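Local coordinates for protein AGR_L_2016p (PDB 2GVH) that probably hydrolyses acyl-CoA thioesters to free acids and coenzyme A, as a thioesterase built from two hotdog-type repeats in one chain, at residues E164-D169 with I216-I221; I210-A215 with I254-H259; R30-V35 with V160-I165; A53-V58 with V91-R96. One frame throughout, in Å; residues are numbered along the deposited sequence.

Interaction 1. Residues E164-D169 with I216-I221; sequences EIVFPD and IEIGEI. With NA (sodium ion), chain D.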
loop_
_atom_site.group_PDB
_atom_site.type_symbol
_atom_site.label_atom_id
_atom_site.label_comp_id
_atom_site.label_asym_id
_atom_site.label_seq_id
_atom_site.Cartn_x
_atom_site.Cartn_y
_atom_site.Cartn_z
ATOM N N GLU B 164 -0.320 15.371 3.969
ATOM C CA GLU B 164 -0.178 14.135 3.215
ATOM C C GLU B 164 -1.294 14.183 2.185
ATOM O O GLU B 164 -2.293 14.898 2.368
ATOM C CB GLU B 164 -0.332 12.900 4.117
ATOM C CG GLU B 164 -0.059 11.533 3.431
ATOM C CD GLU B 164 1.146 11.524 2.473
ATOM O OE1 GLU B 164 1.020 12.015 1.329
ATOM O OE2 GLU B 164 2.212 11.017 2.866
ATOM N N ILE B 165 -1.136 13.439 1.104
ATOM C CA ILE B 165 -2.196 13.360 0.112
ATOM C C ILE B 165 -3.110 12.229 0.497
ATOM O O ILE B 165 -2.683 11.312 1.191
ATOM C CB ILE B 165 -1.617 13.103 -1.254
ATOM C CG1 ILE B 165 -0.992 14.386 -1.761
ATOM C CG2 ILE B 165 -2.695 12.679 -2.238
ATOM C CD1 ILE B 165 0.092 14.137 -2.737
ATOM N N VAL B 166 -4.369 12.321 0.085
ATOM C CA VAL B 166 -5.353 11.261 0.244
ATOM C C VAL B 166 -5.224 10.271 -0.928
ATOM O O VAL B 166 -5.394 10.633 -2.091
ATOM C CB VAL B 166 -6.804 11.835 0.358
ATOM C CG1 VAL B 166 -7.867 10.720 0.437
ATOM C CG2 VAL B 166 -6.951 12.714 1.577
ATOM N N PHE B 167 -4.893 9.025 -0.624
ATOM C CA PHE B 167 -4.650 8.027 -1.677
ATOM C C PHE B 167 -5.925 7.258 -1.968
ATOM O O PHE B 167 -6.753 7.072 -1.073
ATOM C CB PHE B 167 -3.569 7.030 -1.249
ATOM C CG PHE B 167 -2.204 7.632 -1.099
ATOM C CD1 PHE B 167 -1.462 8.035 -2.222
ATOM C CD2 PHE B 167 -1.656 7.809 0.173
ATOM C CE1 PHE B 167 -0.188 8.594 -2.077
ATOM C CE2 PHE B 167 -0.399 8.375 0.336
ATOM C CZ PHE B 167 0.347 8.762 -0.795
ATOM N N PRO B 168 -6.078 6.765 -3.210
ATOM C CA PRO B 168 -7.243 5.912 -3.557
ATOM C C PRO B 168 -7.483 4.776 -2.539
ATOM O O PRO B 168 -8.618 4.531 -2.158
ATOM C CB PRO B 168 -6.844 5.313 -4.906
ATOM C CG PRO B 168 -5.869 6.300 -5.482
ATOM C CD PRO B 168 -5.154 6.966 -4.349
ATOM N N ASP B 169 -6.430 4.111 -2.077
ATOM C CA ASP B 169 -6.617 3.029 -1.100
ATOM C C ASP B 169 -7.232 3.492 0.198
ATOM O O ASP B 169 -7.847 2.715 0.896
ATOM C CB ASP B 169 -5.324 2.258 -0.800
ATOM C CG ASP B 169 -4.966 1.231 -1.904
ATOM O OD1 ASP B 169 -5.720 1.054 -2.892
ATOM O OD2 ASP B 169 -3.888 0.606 -1.799
ATOM N N ILE B 216 -13.780 13.891 4.005
ATOM C CA ILE B 216 -12.589 14.255 3.234
ATOM C C ILE B 216 -12.607 13.547 1.893
ATOM O O ILE B 216 -12.820 12.341 1.847
ATOM C CB ILE B 216 -11.295 13.843 3.996
ATOM C CG1 ILE B 216 -11.197 14.658 5.277
ATOM C CG2 ILE B 216 -10.041 14.082 3.146
ATOM C CD1 ILE B 216 -10.386 14.013 6.320
ATOM N N GLU B 217 -12.346 14.306 0.824
ATOM C CA GLU B 217 -12.365 13.775 -0.530
ATOM C C GLU B 217 -11.010 13.463 -1.163
ATOM O O GLU B 217 -9.978 13.990 -0.773
ATOM C CB GLU B 217 -13.199 14.678 -1.428
ATOM C CG GLU B 217 -14.674 14.303 -1.344
ATOM C CD GLU B 217 -15.595 15.465 -1.562
ATOM O OE1 GLU B 217 -15.367 16.227 -2.535
ATOM O OE2 GLU B 217 -16.558 15.597 -0.771
ATOM N N ILE B 218 -11.049 12.568 -2.140
ATOM C CA ILE B 218 -9.874 12.033 -2.825
ATOM C C ILE B 218 -8.903 13.086 -3.417
ATOM O O ILE B 218 -7.676 12.918 -3.322
ATOM C CB ILE B 218 -10.317 10.957 -3.892
ATOM C CG1 ILE B 218 -9.129 10.174 -4.454
ATOM C CG2 ILE B 218 -11.164 11.590 -5.012
ATOM C CD1 ILE B 218 -8.346 9.479 -3.433
ATOM N N GLY B 219 -9.427 14.164 -4.000
ATOM C CA GLY B 219 -8.560 15.206 -4.581
ATOM C C GLY B 219 -7.995 16.215 -3.580
ATOM O O GLY B 219 -7.694 17.382 -3.938
ATOM N N GLU B 220 -7.844 15.783 -2.326
ATOM C CA GLU B 220 -7.506 16.711 -1.248
ATOM C C GLU B 220 -6.292 16.277 -0.446
ATOM O O GLU B 220 -5.923 15.074 -0.425
ATOM C CB GLU B 220 -8.700 16.901 -0.293
ATOM C CG GLU B 220 -9.966 17.507 -0.923
ATOM C CD GLU B 220 -11.131 17.675 0.051
ATOM O OE1 GLU B 220 -11.196 16.978 1.089
ATOM O OE2 GLU B 220 -12.007 18.507 -0.237
ATOM N N ILE B 221 -5.669 17.258 0.210
ATOM C CA ILE B 221 -4.685 16.924 1.233
ATOM C C ILE B 221 -5.284 17.034 2.620
ATOM O O ILE B 221 -6.179 17.847 2.837
ATOM C CB ILE B 221 -3.410 17.757 1.132
ATOM C CG1 ILE B 221 -3.735 19.254 1.138
ATOM C CG2 ILE B 221 -2.677 17.392 -0.109
ATOM C CD1 ILE B 221 -2.676 20.071 1.769
HETATM NA NA NA D . -1.675 0.583 -1.815
#
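Glu164 meets Ile221 through its backbone: Glu164 O lies 3.3 Å from Ile221 CA in a bent CA-H...O contact, while its carboxylate turns away to salt-bridge Arg57 and, through the anti lone pair of OE1, to accept the N-H of Ile165. Ile165 and Ile221 form an antiparallel non-hydrogen-bonded pair, with Ile165 CG1 crossing Ile221 CG2 at 3.8 Å. Just past the strand, Val166 N makes the single hydrogen bond between the segments, to Glu220 O at 3.2 Å. The two branches of Val166 part here: CG1, anti to the backbone N (chi1 176°), faces the Ile218 backbone, and CG2 reaches Ile216 CG2 at 3.7 Å. Ile218 CD1 reaches the chain past Val166, 3.4 Å from Val166 O and 3.5 Å from Pro168 N. The type I turn from Glu217 to Glu220, which carries Ile218, is braced by Glu220 OE1, which takes Glu217 N from above its carboxylate plane. Asp169 leaves the contact and gives OD2 to the sodium ion at 2.2 Å; Asp169 OD2 of each of the other two subunits also binds it. One backbone bond and apolar packing hold the chain just past the end of the strand, a few residues before this shared sodium site.

Interaction 2. Residues I210-A215 with I254-H259; sequences IDFARA and ITATGH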
loop_
_atom_site.group_PDB
_atom_site.type_symbol
_atom_site.label_atom_id
_atom_site.label_comp_id
_atom_site.label_asym_id
_atom_site.label_seq_id
_atom_site.Cartn_x
_atom_site.Cartn_y
_atom_site.Cartn_z
ATOM N N ILE B 210 -13.982 11.375 18.919
ATOM C CA ILE B 210 -13.647 12.202 17.770
ATOM C C ILE B 210 -14.885 12.351 16.926
ATOM O O ILE B 210 -15.461 11.327 16.518
ATOM C CB ILE B 210 -12.549 11.550 16.908
ATOM C CG1 ILE B 210 -11.249 11.479 17.701
ATOM C CG2 ILE B 210 -12.319 12.370 15.628
ATOM C CD1 ILE B 210 -10.225 10.676 17.059
ATOM N N ASP B 211 -15.287 13.609 16.701
ATOM C CA ASP B 211 -16.416 13.970 15.829
ATOM C C ASP B 211 -15.924 14.540 14.526
ATOM O O ASP B 211 -15.014 15.347 14.527
ATOM C CB ASP B 211 -17.325 14.989 16.513
ATOM C CG ASP B 211 -18.068 14.396 17.709
ATOM O OD1 ASP B 211 -18.798 13.390 17.530
ATOM O OD2 ASP B 211 -17.925 14.934 18.827
ATOM N N PHE B 212 -16.517 14.116 13.417
ATOM C CA PHE B 212 -16.099 14.575 12.103
ATOM C C PHE B 212 -17.062 15.599 11.583
ATOM O O PHE B 212 -18.244 15.321 11.527
ATOM C CB PHE B 212 -16.042 13.420 11.120
ATOM C CG PHE B 212 -14.882 12.539 11.313
ATOM C CD1 PHE B 212 -13.666 12.854 10.736
ATOM C CD2 PHE B 212 -14.991 11.362 12.060
ATOM C CE1 PHE B 212 -12.565 12.003 10.910
ATOM C CE2 PHE B 212 -13.906 10.529 12.236
ATOM C CZ PHE B 212 -12.691 10.851 11.672
ATOM N N ALA B 213 -16.562 16.764 11.175
ATOM C CA ALA B 213 -17.465 17.850 10.717
ATOM C C ALA B 213 -17.857 17.681 9.265
ATOM O O ALA B 213 -18.988 17.914 8.913
ATOM C CB ALA B 213 -16.867 19.235 10.952
ATOM N N ARG B 214 -16.922 17.281 8.417
ATOM C CA ARG B 214 -17.250 16.941 7.034
ATOM C C ARG B 214 -16.401 15.757 6.593
ATOM O O ARG B 214 -15.484 15.367 7.287
ATOM C CB ARG B 214 -17.115 18.157 6.084
ATOM C CG ARG B 214 -15.709 18.565 5.740
ATOM C CD ARG B 214 -15.662 19.816 4.814
ATOM N NE ARG B 214 -15.845 19.567 3.374
ATOM C CZ ARG B 214 -15.013 18.858 2.604
ATOM N NH1 ARG B 214 -13.923 18.276 3.119
ATOM N NH2 ARG B 214 -15.283 18.711 1.309
ATOM N N ALA B 215 -16.743 15.174 5.454
ATOM C CA ALA B 215 -15.998 14.056 4.917
ATOM C C ALA B 215 -14.898 14.617 4.029
ATOM O O ALA B 215 -15.063 15.687 3.406
ATOM C CB ALA B 215 -16.915 13.128 4.147
ATOM N N ILE B 254 -11.854 22.751 8.687
ATOM C CA ILE B 254 -11.538 21.936 9.846
ATOM C C ILE B 254 -12.410 20.695 9.748
ATOM O O ILE B 254 -13.558 20.772 9.394
ATOM C CB ILE B 254 -11.727 22.726 11.170
ATOM C CG1 ILE B 254 -11.489 21.850 12.412
ATOM C CG2 ILE B 254 -13.102 23.442 11.202
ATOM C CD1 ILE B 254 -9.998 21.683 12.813
ATOM N N THR B 255 -11.843 19.543 10.018
ATOM C CA THR B 255 -12.533 18.294 9.790
ATOM C C THR B 255 -12.802 17.574 11.100
ATOM O O THR B 255 -13.883 17.024 11.291
ATOM C CB THR B 255 -11.688 17.396 8.872
ATOM O OG1 THR B 255 -11.733 17.907 7.534
ATOM C CG2 THR B 255 -12.181 15.961 8.869
ATOM N N ALA B 256 -11.822 17.571 11.997
ATOM C CA ALA B 256 -11.907 16.848 13.262
ATOM C C ALA B 256 -10.892 17.359 14.264
ATOM O O ALA B 256 -9.832 17.839 13.885
ATOM C CB ALA B 256 -11.687 15.328 13.036
ATOM N N THR B 257 -11.221 17.229 15.543
ATOM C CA THR B 257 -10.272 17.427 16.617
ATOM C C THR B 257 -10.236 16.164 17.470
ATOM O O THR B 257 -11.278 15.611 17.798
ATOM C CB THR B 257 -10.691 18.618 17.472
ATOM O OG1 THR B 257 -10.795 19.782 16.629
ATOM C CG2 THR B 257 -9.677 18.868 18.599
ATOM N N GLY B 258 -9.039 15.698 17.819
ATOM C CA GLY B 258 -8.890 14.497 18.614
ATOM C C GLY B 258 -7.934 14.724 19.755
ATOM O O GLY B 258 -7.055 15.589 19.690
ATOM N N HIS B 259 -8.097 13.958 20.814
ATOM C CA HIS B 259 -7.143 13.976 21.919
ATOM C C HIS B 259 -6.683 12.550 22.117
ATOM O O HIS B 259 -7.518 11.644 22.303
ATOM C CB HIS B 259 -7.792 14.521 23.184
ATOM C CG HIS B 259 -8.292 15.920 23.027
ATOM N ND1 HIS B 259 -7.584 17.021 23.477
ATOM C CD2 HIS B 259 -9.400 16.402 22.416
ATOM C CE1 HIS B 259 -8.256 18.117 23.173
ATOM N NE2 HIS B 259 -9.358 17.772 22.526
#
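Phe212 sets its ring edge against Thr255 and lies beside Ala256: CD1 of Phe212 is 3.9 Å from Thr255 CG2, which approaches in the plane of the ring, while Ala256 CB comes in obliquely. One face of the same ring is met, toward its rim, by CG2 of Ile210 from its own segment. That methyl also reaches across to Ala256 CB at 4.0 Å, so Ala256 sits beside both large side chains. Ile210 CG1 continues along the strand to Gly258 CA at 3.9 Å, where Gly258 has no side chain and the isoleucine packs directly on CA. Thr255 has its methyl anti to the backbone N (chi1 -73° for OG1), and CG2 thereby meets the Phe212 edge and also Arg214 O, 3.7 Å away. The backbones are joined by Ala213 N to Thr255 O, a nearly straight bond of 2.7 Å with an N-H...O angle of 174°; the same oxygen receives a CA-H contact from Phe212. Thr255 and Ala256 together face Leu242 of the next strand, a classic beta bulge. Strand 202-211 is the outermost of its five-stranded sheet within the chain, yet Ile210 and Asp211 pair antiparallel with a strand of the third subunit, so the sheet continues into that subunit. Ile183 and Ala182 of helix 179-198 pack on Phe212, as the central helix of a hotdog domain does on its sheet. Between 210-215 and 254-259 one short bond is joined by methyl and ring packing, the inner side apolar and the outer side, at Asp211, polar.

Interaction 3. Residues R30-V35 with V160-I165; sequences RLIDIV and VTMVEI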
loop_
_atom_site.group_PDB
_atom_site.type_symbol
_atom_site.label_atom_id
_atom_site.label_comp_id
_atom_site.label_asym_id
_atom_site.label_seq_id
_atom_site.Cartn_x
_atom_site.Cartn_y
_atom_site.Cartn_z
ATOM N N ARG B 30 5.367 20.576 4.978
ATOM C CA ARG B 30 6.089 19.502 5.639
ATOM C C ARG B 30 5.330 18.200 5.569
ATOM O O ARG B 30 4.130 18.196 5.746
ATOM C CB ARG B 30 6.403 19.896 7.083
ATOM C CG ARG B 30 6.714 21.397 7.155
ATOM C CD ARG B 30 6.739 21.959 8.571
ATOM N NE ARG B 30 8.125 22.112 8.977
ATOM C CZ ARG B 30 8.802 23.237 8.852
ATOM N NH1 ARG B 30 8.204 24.314 8.365
ATOM N NH2 ARG B 30 10.066 23.289 9.219
ATOM N N LEU B 31 6.040 17.111 5.299
ATOM C CA LEU B 31 5.478 15.760 5.225
ATOM C C LEU B 31 6.363 14.854 6.075
ATOM O O LEU B 31 7.573 14.857 5.912
ATOM C CB LEU B 31 5.537 15.257 3.790
ATOM C CG LEU B 31 4.873 13.950 3.372
ATOM C CD1 LEU B 31 4.412 14.085 1.927
ATOM C CD2 LEU B 31 5.786 12.711 3.532
ATOM N N ILE B 32 5.774 14.062 6.952
ATOM C CA ILE B 32 6.536 13.378 7.950
ATOM C C ILE B 32 6.252 11.896 7.903
ATOM O O ILE B 32 5.098 11.494 7.886
ATOM C CB ILE B 32 6.279 13.949 9.369
ATOM C CG1 ILE B 32 6.971 15.293 9.487
ATOM C CG2 ILE B 32 6.917 13.068 10.367
ATOM C CD1 ILE B 32 6.680 16.103 10.719
ATOM N N ASP B 33 7.307 11.093 7.855
ATOM C CA ASP B 33 7.172 9.654 7.917
ATOM C C ASP B 33 7.999 9.059 9.048
ATOM O O ASP B 33 9.080 9.512 9.336
ATOM C CB ASP B 33 7.594 9.038 6.605
ATOM C CG ASP B 33 7.104 7.588 6.453
ATOM O OD1 ASP B 33 6.228 7.131 7.250
ATOM O OD2 ASP B 33 7.604 6.891 5.532
ATOM N N ILE B 34 7.482 8.043 9.699
ATOM C CA ILE B 34 8.219 7.366 10.767
ATOM C C ILE B 34 8.852 6.091 10.291
ATOM O O ILE B 34 8.179 5.293 9.687
ATOM C CB ILE B 34 7.304 6.986 11.890
ATOM C CG1 ILE B 34 6.656 8.222 12.446
ATOM C CG2 ILE B 34 8.085 6.264 13.002
ATOM C CD1 ILE B 34 5.245 7.960 12.754
ATOM N N VAL B 35 10.134 5.890 10.578
ATOM C CA VAL B 35 10.764 4.564 10.388
ATOM C C VAL B 35 11.008 3.986 11.779
ATOM O O VAL B 35 11.806 4.529 12.532
ATOM C CB VAL B 35 12.120 4.684 9.647
ATOM C CG1 VAL B 35 12.805 3.348 9.531
ATOM C CG2 VAL B 35 11.943 5.279 8.297
ATOM N N VAL B 160 3.518 20.702 15.774
ATOM C CA VAL B 160 3.683 20.020 14.499
ATOM C C VAL B 160 2.545 20.345 13.524
ATOM O O VAL B 160 1.384 20.157 13.881
ATOM C CB VAL B 160 3.587 18.459 14.691
ATOM C CG1 VAL B 160 3.985 17.804 13.466
ATOM C CG2 VAL B 160 4.500 17.986 15.818
ATOM N N THR B 161 2.875 20.761 12.296
ATOM C CA THR B 161 1.893 20.958 11.213
ATOM C C THR B 161 2.340 20.099 10.039
ATOM O O THR B 161 3.362 20.384 9.449
ATOM C CB THR B 161 1.924 22.416 10.709
ATOM O OG1 THR B 161 1.573 23.290 11.782
ATOM C CG2 THR B 161 1.001 22.646 9.453
HETATM N N MSE B 162 1.610 19.042 9.687
HETATM C CA MSE B 162 2.074 18.152 8.611
HETATM C C MSE B 162 0.977 17.809 7.625
HETATM O O MSE B 162 -0.187 17.714 8.009
HETATM C CB MSE B 162 2.712 16.908 9.192
HETATM C CG MSE B 162 1.692 15.879 9.716
HETATM SE SE MSE B 162 2.594 14.364 10.743
HETATM C CE MSE B 162 2.853 15.361 11.998
ATOM N N VAL B 163 1.340 17.614 6.361
ATOM C CA VAL B 163 0.360 17.257 5.321
ATOM C C VAL B 163 0.643 15.879 4.710
ATOM O O VAL B 163 1.693 15.306 4.905
ATOM C CB VAL B 163 0.269 18.306 4.185
ATOM C CG1 VAL B 163 0.140 19.702 4.721
ATOM C CG2 VAL B 163 1.468 18.214 3.320
ATOM N N GLU B 164 -0.320 15.371 3.969
ATOM C CA GLU B 164 -0.178 14.135 3.215
ATOM C C GLU B 164 -1.294 14.183 2.185
ATOM O O GLU B 164 -2.293 14.898 2.368
ATOM C CB GLU B 164 -0.332 12.900 4.117
ATOM C CG GLU B 164 -0.059 11.533 3.431
ATOM C CD GLU B 164 1.146 11.524 2.473
ATOM O OE1 GLU B 164 1.020 12.015 1.329
ATOM O OE2 GLU B 164 2.212 11.017 2.866
ATOM N N ILE B 165 -1.136 13.439 1.104
ATOM C CA ILE B 165 -2.196 13.360 0.112
ATOM C C ILE B 165 -3.110 12.229 0.497
ATOM O O ILE B 165 -2.683 11.312 1.191
ATOM C CB ILE B 165 -1.617 13.103 -1.254
ATOM C CG1 ILE B 165 -0.992 14.386 -1.761
ATOM C CG2 ILE B 165 -2.695 12.679 -2.238
ATOM C CD1 ILE B 165 0.092 14.137 -2.737
#
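Met162, present as selenomethionine, crosses Ile32 at about a right angle. Its CB begins 3.9 Å from Arg30 O; CG leaves between the backbone N and the carbonyl carbon (chi1 77°), which directs the chain across Ile32; SE then rests 4.0 Å from Ile32 CB. A bend at the last torsion turns the terminal CE to Ile32 CD1, at 4.1 Å. The same CD1 also touches CG1 of Val160, so the isoleucine bridges two side chains of strand 160-165. Beside this packing stands one hydrogen bond, Val163 N to Arg30 O at 2.9 Å, almost straight at 171°. Leu31 continues it on the other side: CG comes 3.8 Å from Val163 O, and Leu31 CD1 lies 3.9 Å from Glu164 OE2, an apolar methyl beside a carboxylate that is salt-bridged to Arg57. Arg30 lays CD by Thr161 O, but NE salt-bridges Glu92 of the neighbouring strand. The two strands cross nearly perpendicularly, 83° between directions; they are joined by one backbone bond and do not pair along their length. Each is the outermost strand of its own five-stranded hotdog sheet, 29-35 beside 89-100 and 160-165 beside 220-231. Tyr185 and Ala189 of helix 179-198 press on Met162, Arg65 of helix 49-67 on Val163, and the crossing thus sits at the centre of the chain between the two repeats.

Interaction 4. Residues A53-V58 with V91-R96; sequences ALMDRV and VEFTAR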
loop_
_atom_site.group_PDB
_atom_site.type_symbol
_atom_site.label_atom_id
_atom_site.label_comp_id
_atom_site.label_asym_id
_atom_site.label_seq_id
_atom_site.Cartn_x
_atom_site.Cartn_y
_atom_site.Cartn_z
ATOM N N ALA B 53 10.982 9.337 -3.608
ATOM C CA ALA B 53 9.557 9.536 -3.890
ATOM C C ALA B 53 8.872 10.566 -2.966
ATOM O O ALA B 53 8.098 11.396 -3.415
ATOM C CB ALA B 53 8.833 8.170 -3.842
ATOM N N LEU B 54 9.198 10.529 -1.676
ATOM C CA LEU B 54 8.586 11.403 -0.692
ATOM C C LEU B 54 9.069 12.796 -0.869
ATOM O O LEU B 54 8.280 13.738 -0.731
ATOM C CB LEU B 54 8.840 10.949 0.743
ATOM C CG LEU B 54 8.088 9.721 1.230
ATOM C CD1 LEU B 54 8.082 9.582 2.744
ATOM C CD2 LEU B 54 6.705 9.784 0.785
HETATM N N MSE B 55 10.342 12.949 -1.197
HETATM C CA MSE B 55 10.841 14.272 -1.546
HETATM C C MSE B 55 10.061 14.848 -2.732
HETATM O O MSE B 55 9.698 16.017 -2.737
HETATM C CB MSE B 55 12.316 14.222 -1.857
HETATM C CG MSE B 55 13.179 13.822 -0.673
HETATM SE SE MSE B 55 15.117 13.704 -1.110
HETATM C CE MSE B 55 15.494 15.575 -1.052
ATOM N N ASP B 56 9.775 14.027 -3.737
ATOM C CA ASP B 56 9.032 14.543 -4.851
ATOM C C ASP B 56 7.598 14.813 -4.433
ATOM O O ASP B 56 7.034 15.842 -4.806
ATOM C CB ASP B 56 9.174 13.627 -6.056
ATOM C CG ASP B 56 8.153 13.902 -7.140
ATOM O OD1 ASP B 56 8.424 14.737 -8.026
ATOM O OD2 ASP B 56 7.083 13.233 -7.116
ATOM N N ARG B 57 6.997 13.891 -3.652
ATOM C CA ARG B 57 5.583 14.135 -3.233
ATOM C C ARG B 57 5.401 15.511 -2.551
ATOM O O ARG B 57 4.494 16.280 -2.895
ATOM C CB ARG B 57 5.039 13.017 -2.371
ATOM C CG ARG B 57 3.492 12.877 -2.409
ATOM C CD ARG B 57 2.968 11.914 -1.322
ATOM N NE ARG B 57 3.534 10.610 -1.526
ATOM C CZ ARG B 57 3.781 9.721 -0.572
ATOM N NH1 ARG B 57 3.514 9.972 0.702
ATOM N NH2 ARG B 57 4.315 8.560 -0.906
ATOM N N VAL B 58 6.278 15.861 -1.623
ATOM C CA VAL B 58 6.061 17.102 -0.899
ATOM C C VAL B 58 6.400 18.303 -1.785
ATOM O O VAL B 58 5.874 19.408 -1.604
ATOM C CB VAL B 58 6.829 17.114 0.430
ATOM C CG1 VAL B 58 8.319 16.751 0.215
ATOM C CG2 VAL B 58 6.646 18.427 1.155
ATOM N N VAL B 91 11.169 11.206 10.173
ATOM C CA VAL B 91 11.773 11.801 8.972
ATOM C C VAL B 91 10.913 12.891 8.403
ATOM O O VAL B 91 9.753 12.663 8.069
ATOM C CB VAL B 91 12.096 10.713 7.908
ATOM C CG1 VAL B 91 12.947 11.258 6.836
ATOM C CG2 VAL B 91 12.886 9.642 8.581
ATOM N N GLU B 92 11.463 14.076 8.302
ATOM C CA GLU B 92 10.677 15.211 7.867
ATOM C C GLU B 92 11.093 15.700 6.511
ATOM O O GLU B 92 12.249 15.976 6.291
ATOM C CB GLU B 92 10.795 16.354 8.863
ATOM C CG GLU B 92 9.751 17.432 8.649
ATOM C CD GLU B 92 9.876 18.627 9.587
ATOM O OE1 GLU B 92 10.717 18.620 10.491
ATOM O OE2 GLU B 92 9.137 19.613 9.400
ATOM N N PHE B 93 10.135 15.833 5.606
ATOM C CA PHE B 93 10.397 16.363 4.286
ATOM C C PHE B 93 9.780 17.761 4.176
ATOM O O PHE B 93 8.568 17.928 4.308
ATOM C CB PHE B 93 9.821 15.430 3.237
ATOM C CG PHE B 93 10.352 14.021 3.325
ATOM C CD1 PHE B 93 9.902 13.153 4.303
ATOM C CD2 PHE B 93 11.284 13.562 2.419
ATOM C CE1 PHE B 93 10.386 11.858 4.396
ATOM C CE2 PHE B 93 11.776 12.281 2.494
ATOM C CZ PHE B 93 11.321 11.405 3.489
ATOM N N THR B 94 10.597 18.748 3.921
ATOM C CA THR B 94 10.105 20.154 3.830
ATOM C C THR B 94 10.335 20.663 2.424
ATOM O O THR B 94 11.369 20.366 1.841
ATOM C CB THR B 94 10.892 21.117 4.706
ATOM O OG1 THR B 94 12.260 20.861 4.457
ATOM C CG2 THR B 94 10.679 20.891 6.145
ATOM N N ALA B 95 9.362 21.398 1.884
ATOM C CA ALA B 95 9.473 21.975 0.566
ATOM C C ALA B 95 9.151 23.479 0.582
ATOM O O ALA B 95 8.206 23.915 1.258
ATOM C CB ALA B 95 8.589 21.270 -0.385
ATOM N N ARG B 96 9.930 24.240 -0.189
ATOM C CA ARG B 96 9.703 25.674 -0.437
ATOM C C ARG B 96 9.876 25.962 -1.909
ATOM O O ARG B 96 10.863 25.558 -2.511
ATOM C CB ARG B 96 10.755 26.548 0.249
ATOM C CG ARG B 96 10.712 26.658 1.732
ATOM C CD ARG B 96 12.094 27.040 2.339
ATOM N NE ARG B 96 12.124 26.598 3.765
#
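The shortest polar bond within the two segments lies in the helix that carries Leu54 and Val58 onto Phe93: Arg57 N donates to Ala53 O at 2.7 Å, an ordinary i to i-4 helix bond. From the helix, Leu54 covers one face of the Phe93 ring in a CH-pi contact, CB standing 3.8 Å from the centroid and 16° off the ring normal. Its branch CD1 reaches beyond, to Phe93 CE1 at 3.6 Å, so the leucine lies across the far end of the ring. Met55, a selenomethionine, takes the edge instead, its CG in the ring plane and 3.6 Å from Phe93 CD2. Val58 packs nearer the backbone on the same side chain: CG1, set between the backbone N and the carbonyl carbon (chi1 51°), touches Phe93 CB at 3.6 Å, while CG2, anti to the N, turns to Ala95 CB at 3.8 Å. Phe93 and Ala95 face the helix, and Thr94 between them points away. This is the hotdog design, in which a long helix, here 49-67, is wrapped by an antiparallel sheet; the short helix and strand pieces run 40° apart, with axes 7.9 Å from each other. Next to Phe93 in the sheet, Met111 of strand 104-115 packs on its side chain, and Phe129 of strand 121-133 joins Met55. Asp56, which takes no part in the contact, bonds through OD1 to Thr73 OG1, and Glu92 OE1 of the strand pairs with Arg196 of helix 179-198.

Overall arrangement
Interactions 3 and 4 are buried, the former near the centre of the chain; interactions 1 and 2 are partly buried. Interactions 1 and 3 share strand 160-165: one lies at its end, the other at its crossing with the strand of the first repeat. Interactions 3 and 4 join through the neighbouring strands 29-35 and 89-100 and through salt bridges. Interaction 2 touches interaction 1, but the centres of interactions 2 and 4 are about 26 Å apart. Interaction 4 is wholly apolar helix-to-sheet packing; each of the others has one cross-segment backbone bond amid packing. Toward other subunits, the segment of 1 runs on to a sodium site and 2 lies where the sheet continues.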